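Local atomic coordinates of AxyAgu115A (Amphibacillus xylanus NBRC 15112, PDB entry 6NPS), a protein that probably hydrolyses glycosidic links to glucuronic acid in arabinoglucuronoxylan, as a family GH115 alpha-glucuronidase. Residues Ile796-Phe801 / Ser828-Phe833; Phe801-Ala806 / Phe847-Phe852. The protein carries 3 engineered substitutions. All blocks are in the same frame, centred on the assembly; numbering follows the deposited sequence.

Contact 1 (Ile796-Phe801 / Ser828-Phe833); sequences IEAEHF and SAIKAF
Ile830 lays its two branches against the turn at the end of strand 794-797. Its CG1 meets the methyl of Ala798, with CB 4.1 Å from Ile830 CG1, while the other, CG2, lies 3.8 Å from the carbonyl O of Ala798. That same CG2 reaches the edge of the Phe801 ring near its plane, 4.2 Å from CE1. CG1 of Ile830 stands between the backbone N and the carbonyl carbon (chi1 63°), which leaves CG2 beside the N and turned to the ring. At the polar end of the contact Ser828 OG donates to Glu799 OE1 over 2.7 Å, arriving on the anti side of the carboxylate and 19° out of its plane. One water ties the pair to the backbone, donating to Ser828 OG and accepting from Glu799 N. Were Glu799 replaced by an alanine, the Ser828 hydroxyl proton would probably lose its acceptor, though the water could still hold OG. A second water accepts from Ser828 N and donates to Glu797 OE1. The frame is a type I beta turn, Glu797 to His800, closed by His800 N to Glu797 O (2.8 Å) and packed on a strand of the beta-rich C-terminal domain.

Contact 2 (Phe801-Ala806 / Phe847-Phe852); sequences FATQKA and FVEYHF
A classic beta bulge opens the antiparallel pairing of strands 803-805 and 847-852 in the C-terminal domain, and it illustrates how a chain can leave a turn and join a sheet. Ala802 and Thr803 both face Glu849, whose carbonyl O takes two N-H groups: Ala802 N at 2.7 Å, almost in line with the carbonyl, and Thr803 N at 3.3 Å, within the carbonyl plane at a lone pair. Beyond the bulge the ladder is regular. Glu849 N donates to Thr803 O, and Lys805 and Phe847 form a hydrogen-bonded pair through both their backbone bonds, with Gln804 and Val848 the non-hydrogen-bonded pair between.

On the face of Gln804 and Val848, Val848 CG1 makes a CH-pi contact over the Phe801 ring, 3.9 Å from its centroid and 17° off the normal, the two side chains crossing at about a right angle. Phe801 CB in turn lies over a face of the Tyr850 ring, offset toward the rim, while the Tyr850 hydroxyl has Ala798 as its partner. The face of Thr803 and Lys805 is built differently. Lys805 runs alongside Phe847, its CB over the ring; CG is anti to the backbone N (chi1 -159°), and a bend at chi3 brings CE to 3.5 Å from Phe847 CZ. Thr803 CG2 rests 3.7 Å from Glu849 CB, the two side chains pointing the same way. Glu849 OE1 has a salt bridge to Arg931, while its OE2 accepts from His851 NE2 at 2.8 Å, a bond that probably fixes the turn of the imidazole. His851 ND1 is buried here without a partner, beside the Ala802 methyl, whose CB makes a CH-pi contact over the centre of the imidazole, 3.9 Å from its centroid.

In the fold
Contacts 1 and 2 have centres about 10 Å apart and meet at Phe801, the residue that ends the first segment of one and begins that of the other. Along the chain their segments alternate: 796-801, with its turn, packs on strand 828-833, and the chain just beyond it pairs with strand 847-854. Tyr850 bridges them: its OH is 2.7 Å from Ala798 O, a probable hydrogen bond, and its CD1 packs 3.7 Å from Ile796 CG2. Ile830 CD1 lies 3.6 Å from Val848 CG2, joining the apolar sides of the two contacts. Both belong to the family's C-terminal domain, whose sequence places it in the galactose-binding-domain-like clan, consistent with a beta-sandwich.

Contact 1 (Ile796-Phe801 / Ser828-Phe833)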
loop_
_atom_site.group_PDB
_atom_site.type_symbol
_atom_site.label_atom_id
_atom_site.label_comp_id
_atom_site.label_asym_id
_atom_site.label_seq_id
_atom_site.Cartn_x
_atom_site.Cartn_y
_atom_site.Cartn_z
ATOM N N ILE A 796 31.512 -2.455 -2.094
ATOM C CA ILE A 796 32.743 -2.074 -2.780
ATOM C C ILE A 796 32.362 -1.490 -4.129
ATOM O O ILE A 796 31.721 -2.175 -4.927
ATOM C CB ILE A 796 33.660 -3.289 -2.999
ATOM C CG1 ILE A 796 34.091 -3.901 -1.665
ATOM C CG2 ILE A 796 34.869 -2.893 -3.839
ATOM C CD1 ILE A 796 34.742 -5.258 -1.815
ATOM N N GLU A 797 32.743 -0.244 -4.402
ATOM C CA GLU A 797 32.651 0.185 -5.793
ATOM C C GLU A 797 33.753 -0.525 -6.574
ATOM O O GLU A 797 34.885 -0.670 -6.095
ATOM C CB GLU A 797 32.741 1.701 -5.941
ATOM C CG GLU A 797 31.846 2.467 -4.977
ATOM C CD GLU A 797 30.440 2.809 -5.501
ATOM O OE1 GLU A 797 29.902 2.143 -6.418
ATOM O OE2 GLU A 797 29.864 3.780 -4.963
ATOM N N ALA A 798 33.389 -1.036 -7.751
ATOM C CA ALA A 798 34.249 -1.970 -8.462
ATOM C C ALA A 798 35.595 -1.344 -8.810
ATOM O O ALA A 798 36.594 -2.054 -8.962
ATOM C CB ALA A 798 33.507 -2.467 -9.729
ATOM N N GLU A 799 35.641 -0.025 -8.955
ATOM C CA GLU A 799 36.898 0.652 -9.244
ATOM C C GLU A 799 37.905 0.579 -8.086
ATOM O O GLU A 799 39.105 0.768 -8.317
ATOM C CB GLU A 799 36.569 2.094 -9.631
ATOM C CG GLU A 799 37.507 3.137 -9.174
ATOM C CD GLU A 799 36.962 4.545 -9.329
ATOM O OE1 GLU A 799 36.094 4.783 -10.200
ATOM O OE2 GLU A 799 37.456 5.428 -8.592
ATOM N N HIS A 800 37.469 0.231 -6.876
ATOM C CA HIS A 800 38.380 0.196 -5.711
ATOM C C HIS A 800 39.011 -1.179 -5.471
ATOM O O HIS A 800 39.111 -1.669 -4.339
ATOM C CB HIS A 800 37.642 0.700 -4.473
ATOM C CG HIS A 800 37.295 2.146 -4.571
ATOM N ND1 HIS A 800 36.104 2.671 -4.123
ATOM C CD2 HIS A 800 37.975 3.178 -5.125
ATOM C CE1 HIS A 800 36.063 3.964 -4.390
ATOM N NE2 HIS A 800 37.187 4.297 -4.997
ATOM N N PHE A 801 39.515 -1.793 -6.543
ATOM C CA PHE A 801 40.329 -2.984 -6.396
ATOM C C PHE A 801 41.707 -2.622 -5.866
ATOM O O PHE A 801 42.215 -1.519 -6.086
ATOM C CB PHE A 801 40.470 -3.712 -7.722
ATOM C CG PHE A 801 40.856 -2.829 -8.853
ATOM C CD1 PHE A 801 39.889 -2.329 -9.701
ATOM C CD2 PHE A 801 42.180 -2.518 -9.087
ATOM C CE1 PHE A 801 40.229 -1.525 -10.774
ATOM C CE2 PHE A 801 42.533 -1.699 -10.156
ATOM C CZ PHE A 801 41.536 -1.216 -11.014
ATOM N N SER A 828 31.137 4.156 -11.053
ATOM C CA SER A 828 31.792 3.817 -12.319
ATOM C C SER A 828 31.659 2.315 -12.497
ATOM O O SER A 828 30.936 1.645 -11.749
ATOM C CB SER A 828 33.263 4.268 -12.341
ATOM O OG SER A 828 34.031 3.522 -11.402
ATOM N N ALA A 829 32.378 1.777 -13.474
ATOM C CA ALA A 829 32.293 0.355 -13.725
ATOM C C ALA A 829 33.644 -0.078 -14.249
ATOM O O ALA A 829 34.434 0.745 -14.704
ATOM C CB ALA A 829 31.189 0.007 -14.765
ATOM N N ILE A 830 33.894 -1.374 -14.208
ATOM C CA ILE A 830 35.119 -1.901 -14.802
ATOM C C ILE A 830 34.705 -2.884 -15.882
ATOM O O ILE A 830 33.668 -3.541 -15.775
ATOM C CB ILE A 830 36.056 -2.563 -13.768
ATOM C CG1 ILE A 830 35.383 -3.781 -13.111
ATOM C CG2 ILE A 830 36.521 -1.554 -12.697
ATOM C CD1 ILE A 830 36.352 -4.576 -12.246
ATOM N N LYS A 831 35.502 -2.952 -16.939
ATOM C CA LYS A 831 35.204 -3.797 -18.086
ATOM C C LYS A 831 36.531 -4.219 -18.706
ATOM O O LYS A 831 37.476 -3.434 -18.732
ATOM C CB LYS A 831 34.309 -3.052 -19.095
ATOM C CG LYS A 831 33.951 -3.894 -20.304
ATOM C CD LYS A 831 33.135 -3.104 -21.325
ATOM C CE LYS A 831 32.804 -3.976 -22.512
ATOM N NZ LYS A 831 32.001 -3.271 -23.550
ATOM N N ALA A 832 36.606 -5.451 -19.189
ATOM C CA ALA A 832 37.844 -5.923 -19.795
ATOM C C ALA A 832 37.986 -5.426 -21.229
ATOM O O ALA A 832 37.025 -5.426 -21.995
ATOM C CB ALA A 832 37.919 -7.450 -19.778
ATOM N N PHE A 833 39.201 -5.010 -21.595
ATOM C CA PHE A 833 39.520 -4.650 -22.982
ATOM C C PHE A 833 40.734 -5.449 -23.436
ATOM O O PHE A 833 41.689 -5.606 -22.659
ATOM C CB PHE A 833 39.835 -3.146 -23.132
ATOM C CG PHE A 833 38.642 -2.266 -22.986
ATOM C CD1 PHE A 833 37.998 -1.737 -24.108
ATOM C CD2 PHE A 833 38.146 -1.957 -21.723
ATOM C CE1 PHE A 833 36.865 -0.930 -23.962
ATOM C CE2 PHE A 833 37.032 -1.155 -21.577
ATOM C CZ PHE A 833 36.389 -0.640 -22.686
HETATM O O HOH W 1 30.547 1.904 -8.904
HETATM O O HOH W 2 33.491 1.808 -9.502
#

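Contact 2 (Phe801-Ala806 / Phe847-Phe852)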
loop_
_atom_site.group_PDB
_atom_site.type_symbol
_atom_site.label_atom_id
_atom_site.label_comp_id
_atom_site.label_asym_id
_atom_site.label_seq_id
_atom_site.Cartn_x
_atom_site.Cartn_y
_atom_site.Cartn_z
ATOM N N PHE A 801 39.515 -1.793 -6.543
ATOM C CA PHE A 801 40.329 -2.984 -6.396
ATOM C C PHE A 801 41.707 -2.622 -5.866
ATOM O O PHE A 801 42.215 -1.519 -6.086
ATOM C CB PHE A 801 40.470 -3.712 -7.722
ATOM C CG PHE A 801 40.856 -2.829 -8.853
ATOM C CD1 PHE A 801 39.889 -2.329 -9.701
ATOM C CD2 PHE A 801 42.180 -2.518 -9.087
ATOM C CE1 PHE A 801 40.229 -1.525 -10.774
ATOM C CE2 PHE A 801 42.533 -1.699 -10.156
ATOM C CZ PHE A 801 41.536 -1.216 -11.014
ATOM N N ALA A 802 42.320 -3.578 -5.176
ATOM C CA ALA A 802 43.636 -3.374 -4.596
ATOM C C ALA A 802 44.730 -3.555 -5.631
ATOM O O ALA A 802 45.754 -2.875 -5.564
ATOM C CB ALA A 802 43.855 -4.344 -3.419
ATOM N N THR A 803 44.540 -4.454 -6.585
ATOM C CA THR A 803 45.529 -4.644 -7.632
ATOM C C THR A 803 44.836 -5.309 -8.806
ATOM O O THR A 803 43.672 -5.696 -8.712
ATOM C CB THR A 803 46.723 -5.474 -7.140
ATOM O OG1 THR A 803 47.823 -5.279 -8.034
ATOM C CG2 THR A 803 46.379 -6.951 -7.055
ATOM N N GLN A 804 45.561 -5.417 -9.917
ATOM C CA GLN A 804 45.005 -5.987 -11.139
ATOM C C GLN A 804 46.148 -6.583 -11.938
ATOM O O GLN A 804 47.304 -6.165 -11.811
ATOM C CB GLN A 804 44.240 -4.949 -11.957
ATOM C CG GLN A 804 45.072 -3.964 -12.774
ATOM C CD GLN A 804 44.176 -2.966 -13.512
ATOM O OE1 GLN A 804 43.367 -3.347 -14.369
ATOM N NE2 GLN A 804 44.330 -1.668 -13.183
ATOM N N LYS A 805 45.844 -7.598 -12.734
ATOM C CA LYS A 805 46.880 -8.172 -13.572
ATOM C C LYS A 805 46.383 -8.176 -15.003
ATOM O O LYS A 805 45.280 -8.671 -15.286
ATOM C CB LYS A 805 47.286 -9.575 -13.126
ATOM C CG LYS A 805 48.672 -9.956 -13.660
ATOM C CD LYS A 805 49.249 -11.178 -12.967
ATOM C CE LYS A 805 49.216 -11.030 -11.427
ATOM N NZ LYS A 805 50.127 -11.948 -10.668
ATOM N N ALA A 806 47.176 -7.580 -15.883
ATOM C CA ALA A 806 46.887 -7.630 -17.303
ATOM C C ALA A 806 47.609 -8.827 -17.915
ATOM O O ALA A 806 48.484 -9.432 -17.294
ATOM C CB ALA A 806 47.310 -6.322 -17.972
ATOM N N PHE A 847 42.536 -10.029 -14.533
ATOM C CA PHE A 847 41.757 -10.005 -13.301
ATOM C C PHE A 847 41.975 -8.706 -12.538
ATOM O O PHE A 847 42.928 -7.957 -12.784
ATOM C CB PHE A 847 42.028 -11.244 -12.405
ATOM C CG PHE A 847 43.409 -11.343 -11.809
ATOM C CD1 PHE A 847 43.729 -10.657 -10.649
ATOM C CD2 PHE A 847 44.356 -12.213 -12.346
ATOM C CE1 PHE A 847 44.969 -10.774 -10.073
ATOM C CE2 PHE A 847 45.610 -12.340 -11.764
ATOM C CZ PHE A 847 45.912 -11.618 -10.619
ATOM N N VAL A 848 41.032 -8.428 -11.640
ATOM C CA VAL A 848 41.182 -7.418 -10.597
ATOM C C VAL A 848 41.077 -8.149 -9.273
ATOM O O VAL A 848 40.421 -9.190 -9.168
ATOM C CB VAL A 848 40.142 -6.272 -10.671
ATOM C CG1 VAL A 848 40.463 -5.361 -11.866
ATOM C CG2 VAL A 848 38.719 -6.818 -10.761
ATOM N N GLU A 849 41.741 -7.610 -8.262
ATOM C CA GLU A 849 41.807 -8.266 -6.963
ATOM C C GLU A 849 41.372 -7.297 -5.871
ATOM O O GLU A 849 41.907 -6.192 -5.770
ATOM C CB GLU A 849 43.227 -8.783 -6.713
ATOM C CG GLU A 849 43.470 -9.491 -5.381
ATOM C CD GLU A 849 44.918 -10.003 -5.278
ATOM O OE1 GLU A 849 45.286 -10.916 -6.049
ATOM O OE2 GLU A 849 45.692 -9.481 -4.445
ATOM N N TYR A 850 40.424 -7.736 -5.049
ATOM C CA TYR A 850 39.891 -6.979 -3.928
ATOM C C TYR A 850 40.348 -7.622 -2.631
ATOM O O TYR A 850 40.445 -8.851 -2.543
ATOM C CB TYR A 850 38.360 -6.934 -3.982
ATOM C CG TYR A 850 37.841 -6.353 -5.258
ATOM C CD1 TYR A 850 37.525 -5.012 -5.342
ATOM C CD2 TYR A 850 37.674 -7.143 -6.398
ATOM C CE1 TYR A 850 37.056 -4.468 -6.500
ATOM C CE2 TYR A 850 37.207 -6.594 -7.560
ATOM C CZ TYR A 850 36.914 -5.260 -7.609
ATOM O OH TYR A 850 36.465 -4.697 -8.765
ATOM N N HIS A 851 40.669 -6.797 -1.634
ATOM C CA HIS A 851 41.093 -7.288 -0.325
ATOM C C HIS A 851 40.012 -6.929 0.677
ATOM O O HIS A 851 39.516 -5.801 0.663
ATOM C CB HIS A 851 42.446 -6.679 0.103
ATOM C CG HIS A 851 43.609 -7.180 -0.697
ATOM N ND1 HIS A 851 44.877 -6.647 -0.596
ATOM C CD2 HIS A 851 43.687 -8.162 -1.629
ATOM C CE1 HIS A 851 45.690 -7.288 -1.418
ATOM N NE2 HIS A 851 44.993 -8.212 -2.059
ATOM N N PHE A 852 39.627 -7.878 1.529
ATOM C CA PHE A 852 38.579 -7.574 2.498
ATOM C C PHE A 852 38.744 -8.446 3.737
ATOM O O PHE A 852 39.304 -9.551 3.669
ATOM C CB PHE A 852 37.162 -7.738 1.891
ATOM C CG PHE A 852 36.795 -9.154 1.535
ATOM C CD1 PHE A 852 36.025 -9.924 2.397
ATOM C CD2 PHE A 852 37.206 -9.714 0.328
ATOM C CE1 PHE A 852 35.675 -11.240 2.061
ATOM C CE2 PHE A 852 36.872 -11.018 -0.009
ATOM C CZ PHE A 852 36.106 -11.786 0.857
#